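Side-chain contact in DUF1116 domain-containing protein (Enterococcus faecalis, PDB 3CLQ), which is of unknown function but belongs to the AllG family, named for a subunit of oxamate carbamoyltransferase: residues B[402-406]-B[407-411]. Numbering follows the deposited sequence.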
loop_
_atom_site.group_PDB
_atom_site.type_symbol
_atom_site.label_atom_id
_atom_site.label_comp_id
_atom_site.label_asym_id
_atom_site.label_seq_id
_atom_site.Cartn_x
_atom_site.Cartn_y
_atom_site.Cartn_z
ATOM N N THR B 402 7.931 -8.054 -22.618
ATOM C CA THR B 402 7.587 -8.296 -23.999
ATOM C C THR B 402 7.427 -6.972 -24.779
ATOM O O THR B 402 7.525 -5.883 -24.211
ATOM C CB THR B 402 6.329 -9.196 -24.088
ATOM O OG1 THR B 402 6.284 -9.837 -25.366
ATOM C CG2 THR B 402 5.048 -8.416 -23.861
ATOM N N ASN B 403 7.219 -7.040 -26.083
ATOM C CA ASN B 403 6.943 -5.813 -26.830
ATOM C C ASN B 403 5.836 -6.041 -27.862
ATOM O O ASN B 403 5.499 -7.184 -28.177
ATOM C CB ASN B 403 8.217 -5.258 -27.507
ATOM C CG ASN B 403 9.421 -5.139 -26.540
ATOM O OD1 ASN B 403 10.058 -6.135 -26.192
ATOM N ND2 ASN B 403 9.748 -3.915 -26.141
ATOM N N PRO B 404 5.236 -4.957 -28.370
ATOM C CA PRO B 404 4.418 -5.139 -29.555
ATOM C C PRO B 404 5.382 -5.392 -30.694
ATOM O O PRO B 404 6.568 -5.135 -30.536
ATOM C CB PRO B 404 3.736 -3.775 -29.733
ATOM C CG PRO B 404 3.969 -3.033 -28.486
ATOM C CD PRO B 404 5.244 -3.558 -27.911
ATOM N N PRO B 405 4.891 -5.909 -31.832
ATOM C CA PRO B 405 5.740 -6.147 -33.003
ATOM C C PRO B 405 5.943 -4.882 -33.845
ATOM O O PRO B 405 5.039 -4.069 -33.970
ATOM C CB PRO B 405 4.943 -7.183 -33.794
ATOM C CG PRO B 405 3.524 -6.861 -33.487
ATOM C CD PRO B 405 3.495 -6.306 -32.076
ATOM N N ALA B 406 7.117 -4.729 -34.437
ATOM C CA ALA B 406 7.451 -3.494 -35.141
ATOM C C ALA B 406 6.435 -3.065 -36.198
ATOM O O ALA B 406 6.116 -1.879 -36.295
ATOM C CB ALA B 406 8.840 -3.599 -35.756
ATOM N N ASN B 407 5.932 -4.030 -36.969
ATOM C CA ASN B 407 5.132 -3.749 -38.181
ATOM C C ASN B 407 3.888 -2.921 -37.884
ATOM O O ASN B 407 3.483 -2.048 -38.656
ATOM C CB ASN B 407 4.699 -5.055 -38.901
ATOM C CG ASN B 407 3.577 -5.789 -38.154
ATOM O OD1 ASN B 407 3.802 -6.350 -37.074
ATOM N ND2 ASN B 407 2.360 -5.745 -38.704
ATOM N N VAL B 408 3.270 -3.219 -36.762
ATOM C CA VAL B 408 2.002 -2.611 -36.442
ATOM C C VAL B 408 2.069 -1.071 -36.480
ATOM O O VAL B 408 1.114 -0.416 -36.896
ATOM C CB VAL B 408 1.477 -3.191 -35.118
ATOM C CG1 VAL B 408 1.299 -2.110 -34.065
ATOM C CG2 VAL B 408 0.227 -4.001 -35.380
ATOM N N PHE B 409 3.221 -0.517 -36.095
ATOM C CA PHE B 409 3.456 0.930 -36.133
ATOM C C PHE B 409 3.693 1.483 -37.550
ATOM O O PHE B 409 3.169 2.540 -37.908
ATOM C CB PHE B 409 4.614 1.283 -35.205
ATOM C CG PHE B 409 4.326 0.974 -33.758
ATOM C CD1 PHE B 409 3.788 1.940 -32.915
ATOM C CD2 PHE B 409 4.557 -0.293 -33.244
ATOM C CE1 PHE B 409 3.512 1.650 -31.595
ATOM C CE2 PHE B 409 4.287 -0.585 -31.915
ATOM C CZ PHE B 409 3.765 0.385 -31.094
ATOM N N ASN B 410 4.481 0.773 -38.350
ATOM C CA ASN B 410 4.650 1.116 -39.761
ATOM C C ASN B 410 3.320 1.300 -40.478
ATOM O O ASN B 410 3.132 2.267 -41.209
ATOM C CB ASN B 410 5.443 0.036 -40.482
ATOM C CG ASN B 410 6.913 0.089 -40.170
ATOM O OD1 ASN B 410 7.719 0.337 -41.053
ATOM N ND2 ASN B 410 7.277 -0.133 -38.909
ATOM N N GLU B 411 2.398 0.363 -40.283
ATOM C CA GLU B 411 1.133 0.427 -40.980
ATOM C C GLU B 411 0.374 1.652 -40.487
ATOM O O GLU B 411 -0.132 2.456 -41.274
ATOM C CB GLU B 411 0.349 -0.863 -40.759
ATOM C CG GLU B 411 1.212 -2.106 -40.942
ATOM C CD GLU B 411 0.429 -3.414 -40.899
ATOM O OE1 GLU B 411 0.935 -4.415 -41.458
ATOM O OE2 GLU B 411 -0.683 -3.454 -40.319
#
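Phe409 reaches back from the first turn of its helix to Pro404, five residues earlier, and CE2 of Phe409 lies 3.9 Å from CB of Pro404. With CG beside the backbone N and anti to the carbonyl carbon (chi1 -63°), the phenyl ring lies back along the incoming chain. Its edge does the touching: Pro404 CB and the carbonyl oxygens of Pro405 and Ala406 all sit near the ring plane. This is the entry to the C-terminal helix 407-419, where the loop after strand 396-402 runs through two prolines into the first turn. Ala406 O accepts from Phe409 N at 3.2 Å, the donor standing 40° out of the carbonyl plane, and from Asn410, whose ND2 makes a weak hydrogen bond of 3.4 Å to the same oxygen. Val408 N makes only a weak hydrogen bond to Pro405 O. Both backbone bonds run from i+3 to i, ahead of the i+4 to i bond from Glu411 N to Asn407 O. Asn407 holds CG between its backbone N and carbonyl carbon (chi1 74°). Its OD1 packs 3.6 Å from both CB and CG of Pro405, while ND2 hydrogen-bonds to Thr281 O and, weakly, to OE1 of Glu411. Val374 and Leu375 of helix 371-377 touch Phe409, and Phe267 packs against both prolines.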